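Long-range contacts in ferulic acid decarboxylase 1 (Candida dubliniensis, PDB 4ZAD), which probably catalyses the reversible, prenylated-FMN-dependent decarboxylation of aromatic acids such as ferulic, p-coumaric and cinnamic acid to their vinyl derivatives: residues 354-359 with 372-377; 377-382 with 479-484. One frame throughout, in Å; residues are numbered along the deposited sequence.

Contact 1 of 2, residues 354-359 with 372-377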
loop_
_atom_site.group_PDB
_atom_site.type_symbol
_atom_site.label_atom_id
_atom_site.label_comp_id
_atom_site.label_asym_id
_atom_site.label_seq_id
_atom_site.Cartn_x
_atom_site.Cartn_y
_atom_site.Cartn_z
ATOM N N LYS A 354 -10.995 -26.031 5.127
ATOM C CA LYS A 354 -10.355 -26.793 4.041
ATOM C C LYS A 354 -9.548 -25.905 3.085
ATOM O O LYS A 354 -8.581 -26.372 2.463
ATOM C CB LYS A 354 -11.408 -27.545 3.202
ATOM C CG LYS A 354 -12.227 -28.655 3.905
ATOM C CD LYS A 354 -13.011 -29.474 2.836
ATOM C CE LYS A 354 -14.517 -29.716 3.136
ATOM N NZ LYS A 354 -15.396 -29.550 1.896
ATOM N N ILE A 355 -9.981 -24.646 2.941
ATOM C CA ILE A 355 -9.443 -23.722 1.941
ATOM C C ILE A 355 -8.672 -22.533 2.474
ATOM O O ILE A 355 -7.881 -21.969 1.739
ATOM C CB ILE A 355 -10.559 -23.118 1.042
ATOM C CG1 ILE A 355 -11.584 -22.351 1.877
ATOM C CG2 ILE A 355 -11.209 -24.196 0.165
ATOM C CD1 ILE A 355 -12.670 -21.720 1.052
ATOM N N VAL A 356 -8.901 -22.130 3.724
ATOM C CA VAL A 356 -8.260 -20.922 4.253
ATOM C C VAL A 356 -6.939 -21.248 4.878
ATOM O O VAL A 356 -6.890 -21.909 5.918
ATOM C CB VAL A 356 -9.092 -20.213 5.330
ATOM C CG1 VAL A 356 -8.258 -19.063 5.970
ATOM C CG2 VAL A 356 -10.388 -19.706 4.766
ATOM N N GLU A 357 -5.864 -20.722 4.301
ATOM C CA GLU A 357 -4.519 -21.010 4.803
ATOM C C GLU A 357 -4.079 -20.115 5.940
ATOM O O GLU A 357 -3.324 -20.541 6.811
ATOM C CB GLU A 357 -3.503 -20.909 3.680
ATOM C CG GLU A 357 -3.396 -22.213 2.872
ATOM C CD GLU A 357 -2.414 -22.108 1.704
ATOM O OE1 GLU A 357 -1.339 -21.479 1.877
ATOM O OE2 GLU A 357 -2.721 -22.652 0.615
ATOM N N ASP A 358 -4.538 -18.867 5.920
ATOM C CA ASP A 358 -4.050 -17.814 6.819
ATOM C C ASP A 358 -4.937 -16.595 6.653
ATOM O O ASP A 358 -5.574 -16.427 5.617
ATOM C CB ASP A 358 -2.605 -17.443 6.490
ATOM C CG ASP A 358 -1.575 -18.190 7.333
ATOM O OD1 ASP A 358 -1.882 -18.650 8.461
ATOM O OD2 ASP A 358 -0.429 -18.303 6.860
ATOM N N VAL A 359 -5.024 -15.777 7.696
ATOM C CA VAL A 359 -5.663 -14.480 7.612
ATOM C C VAL A 359 -4.788 -13.481 8.345
ATOM O O VAL A 359 -4.114 -13.832 9.309
ATOM C CB VAL A 359 -7.110 -14.469 8.197
ATOM C CG1 VAL A 359 -7.885 -15.701 7.746
ATOM C CG2 VAL A 359 -7.114 -14.341 9.707
ATOM N N VAL A 372 -7.567 -12.736 3.408
ATOM C CA VAL A 372 -7.847 -14.173 3.603
ATOM C C VAL A 372 -7.179 -15.013 2.533
ATOM O O VAL A 372 -7.588 -14.984 1.395
ATOM C CB VAL A 372 -9.358 -14.405 3.549
ATOM C CG1 VAL A 372 -9.688 -15.896 3.535
ATOM C CG2 VAL A 372 -10.004 -13.701 4.736
ATOM N N LYS A 373 -6.147 -15.748 2.886
ATOM C CA LYS A 373 -5.370 -16.481 1.893
ATOM C C LYS A 373 -5.954 -17.883 1.623
ATOM O O LYS A 373 -5.961 -18.730 2.504
ATOM C CB LYS A 373 -3.937 -16.598 2.368
ATOM C CG LYS A 373 -3.016 -17.307 1.391
ATOM C CD LYS A 373 -1.560 -17.279 1.867
ATOM C CE LYS A 373 -0.649 -17.988 0.867
ATOM N NZ LYS A 373 0.731 -18.123 1.369
ATOM N N ILE A 374 -6.432 -18.097 0.403
ATOM C CA ILE A 374 -7.149 -19.297 -0.055
ATOM C C ILE A 374 -6.240 -20.205 -0.868
ATOM O O ILE A 374 -5.602 -19.766 -1.809
ATOM C CB ILE A 374 -8.328 -18.894 -1.011
ATOM C CG1 ILE A 374 -9.302 -17.923 -0.312
ATOM C CG2 ILE A 374 -9.025 -20.089 -1.569
ATOM C CD1 ILE A 374 -9.778 -18.360 1.069
ATOM N N ASN A 375 -6.185 -21.472 -0.475
ATOM C CA ASN A 375 -5.624 -22.555 -1.262
ATOM C C ASN A 375 -6.509 -22.853 -2.486
ATOM O O ASN A 375 -7.559 -23.480 -2.356
ATOM C CB ASN A 375 -5.553 -23.782 -0.367
ATOM C CG ASN A 375 -4.870 -24.973 -1.040
ATOM O OD1 ASN A 375 -5.297 -25.446 -2.107
ATOM N ND2 ASN A 375 -3.802 -25.461 -0.413
ATOM N N THR A 376 -6.099 -22.413 -3.670
ATOM C CA THR A 376 -6.916 -22.622 -4.893
ATOM C C THR A 376 -7.198 -24.097 -5.253
ATOM O O THR A 376 -8.269 -24.396 -5.745
ATOM C CB THR A 376 -6.319 -21.883 -6.130
ATOM O OG1 THR A 376 -4.959 -22.263 -6.330
ATOM C CG2 THR A 376 -6.353 -20.403 -5.903
ATOM N N HIS A 377 -6.243 -25.000 -5.009
ATOM C CA HIS A 377 -6.420 -26.426 -5.289
ATOM C C HIS A 377 -7.612 -27.009 -4.551
ATOM O O HIS A 377 -8.461 -27.685 -5.139
ATOM C CB HIS A 377 -5.164 -27.234 -4.914
ATOM C CG HIS A 377 -4.067 -27.124 -5.919
ATOM N ND1 HIS A 377 -4.003 -27.928 -7.043
ATOM C CD2 HIS A 377 -3.016 -26.266 -6.002
ATOM C CE1 HIS A 377 -2.943 -27.587 -7.758
ATOM N NE2 HIS A 377 -2.334 -26.576 -7.154
#
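Val356 and Val359 interlock with Val372 and Ile374 on one face of the beta hairpin 356-360 with 369-374. The hairpin lies at one side of a five-stranded mixed sheet: 356-360 is outermost within this chain, and 369-374 continues to strand 412-417. The short strand axes run 4.7 Å apart at 158°. Val356 supplies the bump. Val356 CG2 faces the notch between Ile374 CD1 (4.0 Å) and Val372 CG1 (4.1 Å). With Val356 CG1 anti to the backbone N (chi1 172°), CG2 is left beside that N and faces the partner strand. Farther along, Val359 CG1 runs alongside Val372 CG2, 4.2 Å away. Ile346 of helix 334-347 packs against Val356 and Val359 on this face.

Lys373 lies on the other face, with Asp358. Its fully extended chain runs by the Glu357 carboxylate, and the salt bridge between Lys373 NZ and Glu357 OE1 is long at 4.0 Å. The other carboxylate oxygen, Glu357 OE2, takes a weak, bent bond from Asn375 ND2, with the carboxylate and amide planes 65° apart. Asn375 OD1 turns instead to the N of Glu378, as the N-cap of helix 376-381. Asp358 forms salt bridges with Lys100 and Lys343.

The backbones are joined more firmly. Glu357 N hydrogen-bonds to Lys373 O at 2.7 Å, and Asn375 N to Ile355 O at 2.8 Å. Ile355 O also receives a CA-H...O contact from Ile374 CA at 3.3 Å.

The chemistry is therefore split. Main-chain bonds and branched aliphatic side chains hold the hairpin together. The Glu357 carboxylate is shared between a distant ammonium and a poorly aligned amide, which suggests that it adds little to the grip.

Contact 2 of 2, residues 377-382 with 479-484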
loop_
_atom_site.group_PDB
_atom_site.type_symbol
_atom_site.label_atom_id
_atom_site.label_comp_id
_atom_site.label_asym_id
_atom_site.label_seq_id
_atom_site.Cartn_x
_atom_site.Cartn_y
_atom_site.Cartn_z
ATOM N N HIS A 377 -6.243 -25.000 -5.009
ATOM C CA HIS A 377 -6.420 -26.426 -5.289
ATOM C C HIS A 377 -7.612 -27.009 -4.551
ATOM O O HIS A 377 -8.461 -27.685 -5.139
ATOM C CB HIS A 377 -5.164 -27.234 -4.914
ATOM C CG HIS A 377 -4.067 -27.124 -5.919
ATOM N ND1 HIS A 377 -4.003 -27.928 -7.043
ATOM C CD2 HIS A 377 -3.016 -26.266 -6.002
ATOM C CE1 HIS A 377 -2.943 -27.587 -7.758
ATOM N NE2 HIS A 377 -2.334 -26.576 -7.154
ATOM N N GLU A 378 -7.671 -26.746 -3.258
ATOM C CA GLU A 378 -8.820 -27.144 -2.479
ATOM C C GLU A 378 -10.024 -26.320 -2.851
ATOM O O GLU A 378 -11.127 -26.765 -2.605
ATOM C CB GLU A 378 -8.547 -26.976 -0.987
ATOM C CG GLU A 378 -7.470 -27.866 -0.467
ATOM C CD GLU A 378 -7.836 -29.326 -0.525
ATOM O OE1 GLU A 378 -9.008 -29.679 -0.237
ATOM O OE2 GLU A 378 -6.923 -30.119 -0.820
ATOM N N LEU A 379 -9.818 -25.110 -3.388
ATOM C CA LEU A 379 -10.938 -24.262 -3.803
ATOM C C LEU A 379 -11.706 -24.867 -4.972
ATOM O O LEU A 379 -12.937 -24.792 -5.055
ATOM C CB LEU A 379 -10.469 -22.857 -4.168
ATOM C CG LEU A 379 -11.627 -21.923 -4.527
ATOM C CD1 LEU A 379 -12.637 -21.910 -3.373
ATOM C CD2 LEU A 379 -11.190 -20.490 -4.923
ATOM N N VAL A 380 -10.981 -25.459 -5.901
ATOM C CA VAL A 380 -11.637 -26.119 -7.042
ATOM C C VAL A 380 -12.576 -27.255 -6.575
ATOM O O VAL A 380 -13.724 -27.352 -7.040
ATOM C CB VAL A 380 -10.617 -26.647 -8.064
ATOM C CG1 VAL A 380 -11.333 -27.297 -9.226
ATOM C CG2 VAL A 380 -9.709 -25.491 -8.522
ATOM N N LYS A 381 -12.097 -28.068 -5.641
ATOM C CA LYS A 381 -12.884 -29.181 -5.136
ATOM C C LYS A 381 -14.290 -28.749 -4.666
ATOM O O LYS A 381 -15.276 -29.465 -4.903
ATOM C CB LYS A 381 -12.146 -29.893 -4.013
ATOM C CG LYS A 381 -10.854 -30.599 -4.473
ATOM C CD LYS A 381 -10.015 -31.185 -3.281
ATOM C CE LYS A 381 -8.551 -31.481 -3.735
ATOM N NZ LYS A 381 -7.683 -32.202 -2.721
ATOM N N LEU A 382 -14.386 -27.582 -4.032
ATOM C CA LEU A 382 -15.655 -27.041 -3.543
ATOM C C LEU A 382 -16.665 -26.747 -4.633
ATOM O O LEU A 382 -17.857 -26.652 -4.354
ATOM C CB LEU A 382 -15.420 -25.737 -2.765
ATOM C CG LEU A 382 -14.732 -25.811 -1.414
ATOM C CD1 LEU A 382 -14.699 -24.412 -0.776
ATOM C CD2 LEU A 382 -15.508 -26.772 -0.564
ATOM N N LYS A 479 -11.457 -18.301 -13.212
ATOM C CA LYS A 479 -10.983 -19.654 -13.522
ATOM C C LYS A 479 -10.140 -20.314 -12.464
ATOM O O LYS A 479 -9.792 -21.480 -12.611
ATOM C CB LYS A 479 -10.198 -19.678 -14.843
ATOM C CG LYS A 479 -11.083 -19.719 -16.056
ATOM C CD LYS A 479 -10.296 -20.144 -17.307
ATOM C CE LYS A 479 -11.101 -19.817 -18.610
ATOM N NZ LYS A 479 -12.534 -20.348 -18.468
ATOM N N GLN A 480 -9.774 -19.579 -11.423
ATOM C CA GLN A 480 -9.116 -20.177 -10.274
ATOM C C GLN A 480 -10.125 -20.984 -9.479
ATOM O O GLN A 480 -9.724 -21.806 -8.668
ATOM C CB GLN A 480 -8.446 -19.112 -9.365
ATOM C CG GLN A 480 -7.054 -18.590 -9.863
ATOM C CD GLN A 480 -6.385 -17.612 -8.881
ATOM O OE1 GLN A 480 -6.894 -16.509 -8.622
ATOM N NE2 GLN A 480 -5.228 -18.004 -8.362
ATOM N N PHE A 481 -11.419 -20.751 -9.688
ATOM C CA PHE A 481 -12.455 -21.549 -9.023
ATOM C C PHE A 481 -12.780 -22.851 -9.744
ATOM O O PHE A 481 -13.529 -23.641 -9.199
ATOM C CB PHE A 481 -13.774 -20.782 -8.925
ATOM C CG PHE A 481 -13.798 -19.717 -7.855
ATOM C CD1 PHE A 481 -14.172 -20.022 -6.557
ATOM C CD2 PHE A 481 -13.472 -18.412 -8.154
ATOM C CE1 PHE A 481 -14.209 -19.052 -5.592
ATOM C CE2 PHE A 481 -13.507 -17.436 -7.175
ATOM C CZ PHE A 481 -13.892 -17.755 -5.904
ATOM N N THR A 482 -12.261 -23.067 -10.960
ATOM C CA THR A 482 -12.699 -24.196 -11.797
ATOM C C THR A 482 -11.568 -25.025 -12.391
ATOM O O THR A 482 -11.712 -26.244 -12.524
ATOM C CB THR A 482 -13.609 -23.723 -12.937
ATOM O OG1 THR A 482 -12.901 -22.779 -13.752
ATOM C CG2 THR A 482 -14.864 -23.051 -12.388
ATOM N N ASP A 483 -10.463 -24.361 -12.745
ATOM C CA ASP A 483 -9.279 -24.986 -13.346
ATOM C C ASP A 483 -8.142 -25.036 -12.301
ATOM O O ASP A 483 -7.577 -24.020 -11.906
ATOM C CB ASP A 483 -8.849 -24.217 -14.615
ATOM C CG ASP A 483 -7.607 -24.835 -15.337
ATOM O OD1 ASP A 483 -6.994 -25.828 -14.849
ATOM O OD2 ASP A 483 -7.228 -24.288 -16.415
ATOM N N PRO A 484 -7.794 -26.242 -11.851
ATOM C CA PRO A 484 -6.716 -26.314 -10.869
ATOM C C PRO A 484 -5.301 -26.150 -11.500
ATOM O O PRO A 484 -4.289 -25.986 -10.782
ATOM C CB PRO A 484 -6.923 -27.692 -10.243
ATOM C CG PRO A 484 -7.718 -28.503 -11.296
ATOM C CD PRO A 484 -8.273 -27.566 -12.301
#
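His377 meets Pro484 at the start of helix 376-381. Its imidazole approaches the proline carbonyl obliquely, with His377 CE1 3.7 Å from Pro484 O. Two residues on, Leu379 lays its CD2 methyl over one face of the Phe481 ring. This is a CH-pi contact, 3.7 Å from Leu379 CD2 to the Phe481 ring centroid and 27° off the normal. The methyl is displaced toward the rim, so its closest ring atoms are CD1 and CE1. With CG of Leu379 anti to the backbone N (chi1 -177°), the isobutyl group is carried to the ring.

Val380 comes next and splits its two methyls. Val380 CG1 lies 3.5 Å from Thr482 O. Val380 CG2 rests 3.9 Å from Pro484 CB and 3.7 Å from Gln480 O. The valine thus fits into the bend of the 479-484 turn, whose backbone bond from Asp483 N to Lys479 O is 3.0 Å long. No hydrogen bond links the two segments. The contact is made by van der Waals packing, partly against backbone carbonyls.

The turn follows strand 470-475 and leads toward strand 489-490. The side chains of Gln480 and Asp483 hydrogen-bond to the backbone N of Phe477 and Asp485, just before and just after it. The Leu379-Phe481 pair packs against Leu389 of helix 386-399 and Thr384 in the loop before it, while Leu382 packs back against helix 352-355.

How the contacts relate
Contacts 1 and 2 are consecutive along the chain and share His377. Their centres lie about 11 Å apart. The two also touch directly. Ile355 CG2 packs 3.6 Å from Leu382 CD1, and Thr376 CG2 lies 3.6 Å from Gln480 NE2. Both lie on the same side of the chain's centre. The centre of contact 1 is about 24 Å, and that of contact 2 about 35 Å, from the centre of the chain. Helix 376-381 is the shared element. It has the hairpin of contact 1 at its start and the 479-484 turn of contact 2 against its side, away from the prenylated-FMN and manganese sites.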